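Local structure of lipopolysaccharide biosynthesis protein wbpB (Thermus thermophilus, 3O9Z) at residues V40-V43 against D44-P48; N82-H85 against Y86-I89; P136-L139 against A140-E143. The protein is an NAD-dependent sugar dehydrogenase that probably oxidises a nucleotide-linked sugar on the way to 2,3-diacetamido-2,3-dideoxy-D-mannuronic acid, a lipopolysaccharide component. All blocks are in the same frame, centred on the assembly; numbering follows the deposited sequence.

In the fold
All three contacts are local and follow one another along the chain without nesting or crossing. Interaction 1 (40-48) is a 3-10 turn in the link between strands 29-34 and 51-53, at the edge of the Rossmann sheet. Interaction 2 (82-89) comes after strand 75-78 of the same sheet and starts helix 85-94 against NAD; its nearest atoms are about 13 Å from interaction 1. Interaction 3 (136-143) opens helix 136-146, which follows the Rossmann strand 126-128 and packs on strands of the second sheet. Its centre is about 30 Å from that of interaction 2, across the centre of the chain.

Interaction 1: V40-V43 against D44-P48; sequences VGLV and DSFFP
Ser45 N donates a hydrogen bond to Leu42 O and Phe46 N one to Val43 O, the i to i+3 spacing of a 3-10 helix, and these backbone bonds define the turn in which 40-43 meets 44-48; the bond from Asp44 N to Gly41 O is weak at 3.3 Å. Phe47 N closes the turn on Val43 O at 2.8 Å, almost straight at the proton (169°). Val43 O therefore accepts two N-H groups, Phe46 N standing above the carbonyl plane and Phe47 N almost in line with the carbonyl bond.

A side-chain bond reinforces this pattern. With OG set between its backbone N and carbonyl carbon (chi1 66°), Ser45 turns back and donates OG to Leu42 O at 2.7 Å, in the carbonyl plane, while its own N reaches the same oxygen from above. Leu42 O also sits at the edge of the Phe46 ring, in its plane, 3.6 Å from Phe46 CD2. Asp44 instead directs its carboxylate to Gly163 N and Trp165 NE1 of the second subunit.

The apolar contact is looser: Leu42 CD2 lies 4.2 Å from Phe46 CE2. Val43 packs on Leu11 and Leu30 of its own chain and on Trp165 of the second subunit. Cutting Val43 back to an alanine takes away CG1 and CG2 and is likely to open a gap beside Leu30 and that tryptophan.

Two carbonyl oxygens, each gripped twice, thus fix the turn chiefly through its backbone, while the aspartate carboxylate is spent on two N-H groups across the subunit interface.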
loop_
_atom_site.group_PDB
_atom_site.type_symbol
_atom_site.label_atom_id
_atom_site.label_comp_id
_atom_site.label_asym_id
_atom_site.label_seq_id
_atom_site.Cartn_x
_atom_site.Cartn_y
_atom_site.Cartn_z
ATOM N N VAL A 40 -2.046 -13.536 -4.363
ATOM C CA VAL A 40 -2.631 -14.683 -3.681
ATOM C C VAL A 40 -2.996 -15.795 -4.639
ATOM O O VAL A 40 -3.683 -16.760 -4.281
ATOM C CB VAL A 40 -3.898 -14.264 -2.903
ATOM C CG1 VAL A 40 -3.624 -13.150 -1.905
ATOM C CG2 VAL A 40 -5.041 -13.848 -3.877
ATOM N N GLY A 41 -2.512 -15.729 -5.875
ATOM C CA GLY A 41 -2.916 -16.738 -6.880
ATOM C C GLY A 41 -2.740 -18.212 -6.543
ATOM O O GLY A 41 -3.392 -19.103 -7.103
ATOM N N LEU A 42 -1.859 -18.503 -5.589
ATOM C CA LEU A 42 -1.718 -19.853 -5.089
ATOM C C LEU A 42 -3.029 -20.453 -4.598
ATOM O O LEU A 42 -3.183 -21.666 -4.595
ATOM C CB LEU A 42 -0.713 -19.920 -3.933
ATOM C CG LEU A 42 0.425 -20.924 -4.055
ATOM C CD1 LEU A 42 1.045 -21.115 -2.661
ATOM C CD2 LEU A 42 -0.022 -22.248 -4.646
ATOM N N VAL A 43 -3.955 -19.613 -4.162
ATOM C CA VAL A 43 -5.172 -20.089 -3.498
ATOM C C VAL A 43 -6.034 -20.947 -4.441
ATOM O O VAL A 43 -6.735 -21.870 -4.002
ATOM C CB VAL A 43 -5.997 -18.923 -2.901
ATOM C CG1 VAL A 43 -6.636 -18.015 -3.981
ATOM C CG2 VAL A 43 -7.149 -19.451 -2.031
ATOM N N ASP A 44 -5.957 -20.702 -5.750
ATOM C CA ASP A 44 -6.763 -21.504 -6.667
ATOM C C ASP A 44 -6.344 -22.967 -6.718
ATOM O O ASP A 44 -7.157 -23.808 -7.081
ATOM C CB ASP A 44 -6.716 -20.941 -8.092
ATOM C CG ASP A 44 -7.521 -19.681 -8.255
ATOM O OD1 ASP A 44 -8.286 -19.341 -7.339
ATOM O OD2 ASP A 44 -7.452 -19.001 -9.313
ATOM N N SER A 45 -5.112 -23.282 -6.340
ATOM C CA SER A 45 -4.694 -24.681 -6.329
ATOM C C SER A 45 -5.244 -25.417 -5.106
ATOM O O SER A 45 -5.114 -26.635 -5.038
ATOM C CB SER A 45 -3.169 -24.792 -6.384
ATOM O OG SER A 45 -2.609 -24.256 -5.200
ATOM N N PHE A 46 -5.865 -24.695 -4.174
ATOM C CA PHE A 46 -6.446 -25.316 -2.975
ATOM C C PHE A 46 -7.964 -25.177 -2.933
ATOM O O PHE A 46 -8.693 -26.152 -2.686
ATOM C CB PHE A 46 -5.885 -24.676 -1.684
ATOM C CG PHE A 46 -4.428 -24.972 -1.425
ATOM C CD1 PHE A 46 -4.040 -26.060 -0.645
ATOM C CD2 PHE A 46 -3.453 -24.162 -1.979
ATOM C CE1 PHE A 46 -2.705 -26.310 -0.415
ATOM C CE2 PHE A 46 -2.109 -24.410 -1.764
ATOM C CZ PHE A 46 -1.739 -25.493 -0.980
ATOM N N PHE A 47 -8.436 -23.937 -3.046
ATOM C CA PHE A 47 -9.840 -23.607 -2.869
ATOM C C PHE A 47 -10.250 -22.621 -3.949
ATOM O O PHE A 47 -10.406 -21.422 -3.693
ATOM C CB PHE A 47 -10.120 -23.029 -1.459
ATOM C CG PHE A 47 -9.931 -24.035 -0.356
ATOM C CD1 PHE A 47 -10.912 -24.984 -0.124
ATOM C CD2 PHE A 47 -8.747 -24.061 0.381
ATOM C CE1 PHE A 47 -10.719 -25.949 0.886
ATOM C CE2 PHE A 47 -8.547 -25.008 1.375
ATOM C CZ PHE A 47 -9.534 -25.956 1.628
ATOM N N PRO A 48 -10.457 -23.147 -5.169
ATOM C CA PRO A 48 -10.702 -22.279 -6.316
ATOM C C PRO A 48 -12.046 -21.553 -6.324
ATOM O O PRO A 48 -12.237 -20.687 -7.171
ATOM C CB PRO A 48 -10.621 -23.249 -7.504
ATOM C CG PRO A 48 -11.002 -24.575 -6.946
ATOM C CD PRO A 48 -10.378 -24.566 -5.551
#

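Interaction 2: N82-H85 against Y86-I89; sequences NHLH and YPQI. With NAD (nicotinamide-adenine-dinucleotide), chain E.
The NAD pocket of the Rossmann domain includes this turn, where 82-85 leads into the first turn of helix 85-94. Asn82 OD1 accepts a hydrogen bond from NAD O3D at 2.7 Å, and His85 NE2 lies 2.9 Å from the same hydroxyl of the nicotinamide ribose, which meets the imidazole at its edge and in its plane. The ring itself is held by hydrogen bonds from NE2 to Ser80 O and from ND1 to Pro104 O. Asn82 CA stands 3.7 Å above the centre of the His85 ring, so the two NAD-binding residues also pack on each other. Bonds from Asn82 ND2 to Ser177 O and Asn183 OD1 hold the amide in orientation.

At the adenine, Leu84 CD1 approaches NAD N7A at 3.4 Å. Gln88 is extended beyond CG; its NE2 is hydrogen-bonded to Glu57 OE1 of the third subunit and lies 3.1 Å from NAD N1A, while OE1 is held by Thr9 and Ser80.

The backbone joins the two halves through Gln88 N to Leu84 O and Ile89 N to His85 O, the latter 2.8 Å long and nearly straight at 161°. Because Pro87 has no N-H to offer, His83 O meets its CD instead, at 3.3 Å. One water bridges Asn82 O and Tyr86 N.

Around the turn, His85 and Ile89 pack on strands 75-78 and 98-101, Tyr86 lies against helix 109-122, and His83 reaches across to Glu55 of the third subunit.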
loop_
_atom_site.group_PDB
_atom_site.type_symbol
_atom_site.label_atom_id
_atom_site.label_comp_id
_atom_site.label_asym_id
_atom_site.label_seq_id
_atom_site.Cartn_x
_atom_site.Cartn_y
_atom_site.Cartn_z
ATOM N N ASN A 82 1.324 -9.419 13.599
ATOM C CA ASN A 82 0.975 -9.746 14.971
ATOM C C ASN A 82 0.039 -8.751 15.589
ATOM O O ASN A 82 -0.830 -9.197 16.377
ATOM C CB ASN A 82 2.247 -9.862 15.828
ATOM C CG ASN A 82 3.208 -10.919 15.286
ATOM O OD1 ASN A 82 2.853 -11.777 14.484
ATOM N ND2 ASN A 82 4.447 -10.866 15.800
ATOM N N HIS A 83 0.213 -7.463 15.336
ATOM C CA HIS A 83 -0.625 -6.460 15.995
ATOM C C HIS A 83 -2.070 -6.554 15.531
ATOM O O HIS A 83 -2.960 -6.022 16.232
ATOM C CB HIS A 83 -0.106 -5.062 15.752
ATOM C CG HIS A 83 -0.237 -4.609 14.335
ATOM N ND1 HIS A 83 0.277 -5.310 13.262
ATOM C CD2 HIS A 83 -0.820 -3.498 13.823
ATOM C CE1 HIS A 83 -0.001 -4.653 12.150
ATOM N NE2 HIS A 83 -0.633 -3.535 12.466
ATOM N N LEU A 84 -2.313 -7.198 14.399
ATOM C CA LEU A 84 -3.683 -7.349 13.933
ATOM C C LEU A 84 -4.336 -8.596 14.502
ATOM O O LEU A 84 -5.553 -8.820 14.307
ATOM C CB LEU A 84 -3.693 -7.454 12.387
ATOM C CG LEU A 84 -3.529 -6.066 11.782
ATOM C CD1 LEU A 84 -2.959 -6.227 10.345
ATOM C CD2 LEU A 84 -4.908 -5.364 11.715
ATOM N N HIS A 85 -3.602 -9.457 15.222
ATOM C CA HIS A 85 -4.246 -10.636 15.751
ATOM C C HIS A 85 -5.378 -10.259 16.728
ATOM O O HIS A 85 -6.494 -10.782 16.551
ATOM C CB HIS A 85 -3.232 -11.578 16.428
ATOM C CG HIS A 85 -2.225 -12.187 15.487
ATOM N ND1 HIS A 85 -1.224 -13.019 15.934
ATOM C CD2 HIS A 85 -2.007 -12.004 14.157
ATOM C CE1 HIS A 85 -0.459 -13.370 14.907
ATOM N NE2 HIS A 85 -0.919 -12.784 13.815
ATOM N N TYR A 86 -5.084 -9.391 17.683
ATOM C CA TYR A 86 -6.117 -9.017 18.690
ATOM C C TYR A 86 -7.390 -8.487 17.973
ATOM O O TYR A 86 -8.474 -9.052 18.255
ATOM C CB TYR A 86 -5.546 -7.994 19.682
ATOM C CG TYR A 86 -6.616 -7.423 20.598
ATOM C CD1 TYR A 86 -7.203 -8.249 21.539
ATOM C CD2 TYR A 86 -6.946 -6.085 20.548
ATOM C CE1 TYR A 86 -8.175 -7.740 22.402
ATOM C CE2 TYR A 86 -7.924 -5.552 21.418
ATOM C CZ TYR A 86 -8.468 -6.415 22.350
ATOM O OH TYR A 86 -9.417 -5.925 23.258
ATOM N N PRO A 87 -7.272 -7.425 17.123
ATOM C CA PRO A 87 -8.541 -6.893 16.571
ATOM C C PRO A 87 -9.211 -7.852 15.611
ATOM O O PRO A 87 -10.440 -7.716 15.408
ATOM C CB PRO A 87 -8.160 -5.551 15.958
ATOM C CG PRO A 87 -6.661 -5.752 15.629
ATOM C CD PRO A 87 -6.145 -6.517 16.854
ATOM N N GLN A 88 -8.472 -8.752 14.944
ATOM C CA GLN A 88 -9.069 -9.763 14.091
ATOM C C GLN A 88 -9.754 -10.893 14.844
ATOM O O GLN A 88 -10.749 -11.456 14.407
ATOM C CB GLN A 88 -8.138 -10.317 12.975
ATOM C CG GLN A 88 -7.745 -9.207 12.019
ATOM C CD GLN A 88 -6.977 -9.694 10.826
ATOM O OE1 GLN A 88 -6.286 -10.705 10.859
ATOM N NE2 GLN A 88 -7.179 -8.965 9.726
ATOM N N ILE A 89 -9.183 -11.224 16.011
ATOM C CA ILE A 89 -9.881 -12.111 16.933
ATOM C C ILE A 89 -11.133 -11.382 17.479
ATOM O O ILE A 89 -12.180 -12.028 17.483
ATOM C CB ILE A 89 -8.953 -12.470 18.097
ATOM C CG1 ILE A 89 -7.793 -13.386 17.647
ATOM C CG2 ILE A 89 -9.789 -13.141 19.204
ATOM C CD1 ILE A 89 -6.589 -13.292 18.627
HETATM P PA NAD E . 4.056 -12.062 5.762
HETATM O O1A NAD E . 4.655 -12.986 4.769
HETATM O O2A NAD E . 4.532 -10.610 5.924
HETATM O O5B NAD E . 2.531 -12.116 5.356
HETATM C C5B NAD E . 1.699 -11.256 6.084
HETATM C C4B NAD E . 0.378 -11.087 5.294
HETATM O O4B NAD E . -0.603 -10.361 6.079
HETATM C C3B NAD E . 0.656 -10.192 4.055
HETATM O O3B NAD E . 0.250 -10.843 2.834
HETATM C C2B NAD E . -0.103 -8.885 4.339
HETATM O O2B NAD E . -0.603 -8.212 3.175
HETATM C C1B NAD E . -1.279 -9.494 5.159
HETATM N N9A NAD E . -1.982 -8.434 5.927
HETATM C C8A NAD E . -1.649 -7.181 6.343
HETATM N N7A NAD E . -2.673 -6.602 6.967
HETATM C C5A NAD E . -3.743 -7.458 6.884
HETATM C C6A NAD E . -5.120 -7.421 7.324
HETATM N N6A NAD E . -5.617 -6.302 7.936
HETATM N N1A NAD E . -5.784 -8.535 7.043
HETATM C C2A NAD E . -5.390 -9.652 6.446
HETATM N N3A NAD E . -4.108 -9.700 5.999
HETATM C C4A NAD E . -3.329 -8.642 6.252
HETATM O O3 NAD E . 4.157 -12.738 7.208
HETATM P PN NAD E . 4.112 -14.231 7.670
HETATM O O1N NAD E . 5.544 -14.718 7.886
HETATM O O2N NAD E . 3.198 -15.026 6.780
HETATM O O5D NAD E . 3.573 -14.121 9.170
HETATM C C5D NAD E . 2.170 -14.124 9.258
HETATM C C4D NAD E . 1.841 -14.510 10.712
HETATM O O4D NAD E . 2.227 -15.897 10.833
HETATM C C3D NAD E . 2.573 -13.721 11.807
HETATM O O3D NAD E . 1.672 -13.702 12.960
HETATM C C2D NAD E . 3.732 -14.674 12.142
HETATM O O2D NAD E . 4.170 -14.543 13.486
HETATM C C1D NAD E . 3.196 -16.087 11.881
HETATM N N1N NAD E . 4.239 -17.044 11.518
HETATM C C2N NAD E . 4.287 -18.209 12.128
HETATM C C3N NAD E . 5.211 -19.198 11.861
HETATM C C7N NAD E . 5.149 -20.407 12.702
HETATM O O7N NAD E . 4.100 -20.753 13.287
HETATM N N7N NAD E . 6.249 -21.150 12.669
HETATM C C4N NAD E . 6.145 -18.941 10.848
HETATM C C5N NAD E . 6.013 -17.734 10.159
HETATM C C6N NAD E . 5.047 -16.783 10.479
HETATM O O HOH W 1 -2.413 -8.753 18.609
#

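Interaction 3: P136-L139 against A140-E143; sequences PSLL and ALKE
Leu138 and Leu141 touch through their CD2 methyls, 4.2 Å apart, their side chains lying obliquely to one another on the buried side of helix 136-146. Their first torsions differ: Leu138 holds CG beside its backbone N (chi1 -59°), whereas Leu141 has CG anti to N, beside the carbonyl carbon (chi1 176°). One residue projects near the start of the turn and the other almost a full turn later, and the methyl contact joins them into one apolar patch.

On the more open side, Glu143 folds back along the helix. CG, beside the backbone N, lies 3.5 Å from Leu139 O, and the bend at chi2 (-49°) brings the carboxylate to a water that donates to both Leu139 O and Glu143 OE2, at 2.7 Å from each. The same Leu139 O accepts a hydrogen bond from Glu143 N, so backbone and water both tie the residue to the preceding turn. Lys142 takes another course, making a cation-pi contact with Trp194.

Regular i to i+4 bonds underlie these placements, from Ala140 N to Pro136 O through Glu143 N to Leu139 O, all 3.0 to 3.1 Å long.

The leucine patch rests on Ile249 of strand 245-251, with Leu138 also meeting Val256 of strand 254-257 and Leu191 of helix 186-196. Leu139 and Lys142 pack against that same helix through Trp194 and Leu195, placing helix 136-146 over the two strands at one edge of the second sheet and beside helix 186-196.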
loop_
_atom_site.group_PDB
_atom_site.type_symbol
_atom_site.label_atom_id
_atom_site.label_comp_id
_atom_site.label_asym_id
_atom_site.label_seq_id
_atom_site.Cartn_x
_atom_site.Cartn_y
_atom_site.Cartn_z
ATOM N N PRO A 136 6.962 -34.000 18.222
ATOM C CA PRO A 136 7.128 -35.269 18.924
ATOM C C PRO A 136 8.326 -35.340 19.873
ATOM O O PRO A 136 8.224 -35.999 20.910
ATOM C CB PRO A 136 7.296 -36.284 17.781
ATOM C CG PRO A 136 6.540 -35.661 16.656
ATOM C CD PRO A 136 6.828 -34.187 16.763
ATOM N N SER A 137 9.436 -34.668 19.554
ATOM C CA SER A 137 10.607 -34.736 20.428
ATOM C C SER A 137 10.365 -33.969 21.720
ATOM O O SER A 137 10.904 -34.295 22.782
ATOM C CB SER A 137 11.821 -34.114 19.733
ATOM O OG SER A 137 12.283 -34.959 18.700
ATOM N N LEU A 138 9.584 -32.907 21.595
ATOM C CA LEU A 138 9.317 -32.059 22.743
ATOM C C LEU A 138 8.179 -32.623 23.607
ATOM O O LEU A 138 8.216 -32.521 24.833
ATOM C CB LEU A 138 9.055 -30.608 22.281
ATOM C CG LEU A 138 10.248 -30.007 21.513
ATOM C CD1 LEU A 138 9.834 -28.618 21.069
ATOM C CD2 LEU A 138 11.451 -29.944 22.488
ATOM N N LEU A 139 7.198 -33.283 22.992
ATOM C CA LEU A 139 6.243 -34.065 23.770
ATOM C C LEU A 139 6.966 -35.160 24.556
ATOM O O LEU A 139 6.616 -35.411 25.709
ATOM C CB LEU A 139 5.178 -34.652 22.861
ATOM C CG LEU A 139 4.062 -33.735 22.369
ATOM C CD1 LEU A 139 3.375 -34.351 21.138
ATOM C CD2 LEU A 139 3.068 -33.469 23.484
ATOM N N ALA A 140 7.939 -35.815 23.935
ATOM C CA ALA A 140 8.703 -36.884 24.596
ATOM C C ALA A 140 9.493 -36.310 25.786
ATOM O O ALA A 140 9.517 -36.881 26.891
ATOM C CB ALA A 140 9.614 -37.580 23.585
ATOM N N LEU A 141 10.146 -35.172 25.560
ATOM C CA LEU A 141 10.857 -34.466 26.625
ATOM C C LEU A 141 9.958 -34.129 27.805
ATOM O O LEU A 141 10.349 -34.320 28.975
ATOM C CB LEU A 141 11.508 -33.202 26.058
ATOM C CG LEU A 141 12.218 -32.271 27.048
ATOM C CD1 LEU A 141 13.295 -33.040 27.830
ATOM C CD2 LEU A 141 12.880 -31.146 26.239
ATOM N N LYS A 142 8.767 -33.610 27.528
ATOM C CA LYS A 142 7.854 -33.233 28.579
ATOM C C LYS A 142 7.462 -34.441 29.420
ATOM O O LYS A 142 7.358 -34.352 30.639
ATOM C CB LYS A 142 6.639 -32.506 28.010
ATOM C CG LYS A 142 5.653 -32.124 29.089
ATOM C CD LYS A 142 4.449 -31.375 28.568
ATOM C CE LYS A 142 3.775 -30.593 29.673
ATOM N NZ LYS A 142 2.854 -31.503 30.406
ATOM N N GLU A 143 7.291 -35.588 28.775
ATOM C CA GLU A 143 6.948 -36.788 29.532
ATOM C C GLU A 143 8.079 -37.187 30.463
ATOM O O GLU A 143 7.832 -37.527 31.625
ATOM C CB GLU A 143 6.590 -37.925 28.576
ATOM C CG GLU A 143 5.251 -37.691 27.935
ATOM C CD GLU A 143 4.201 -37.336 28.970
ATOM O OE1 GLU A 143 3.825 -38.247 29.742
ATOM O OE2 GLU A 143 3.781 -36.152 29.031
HETATM O O HOH W 2 4.097 -35.249 26.545
#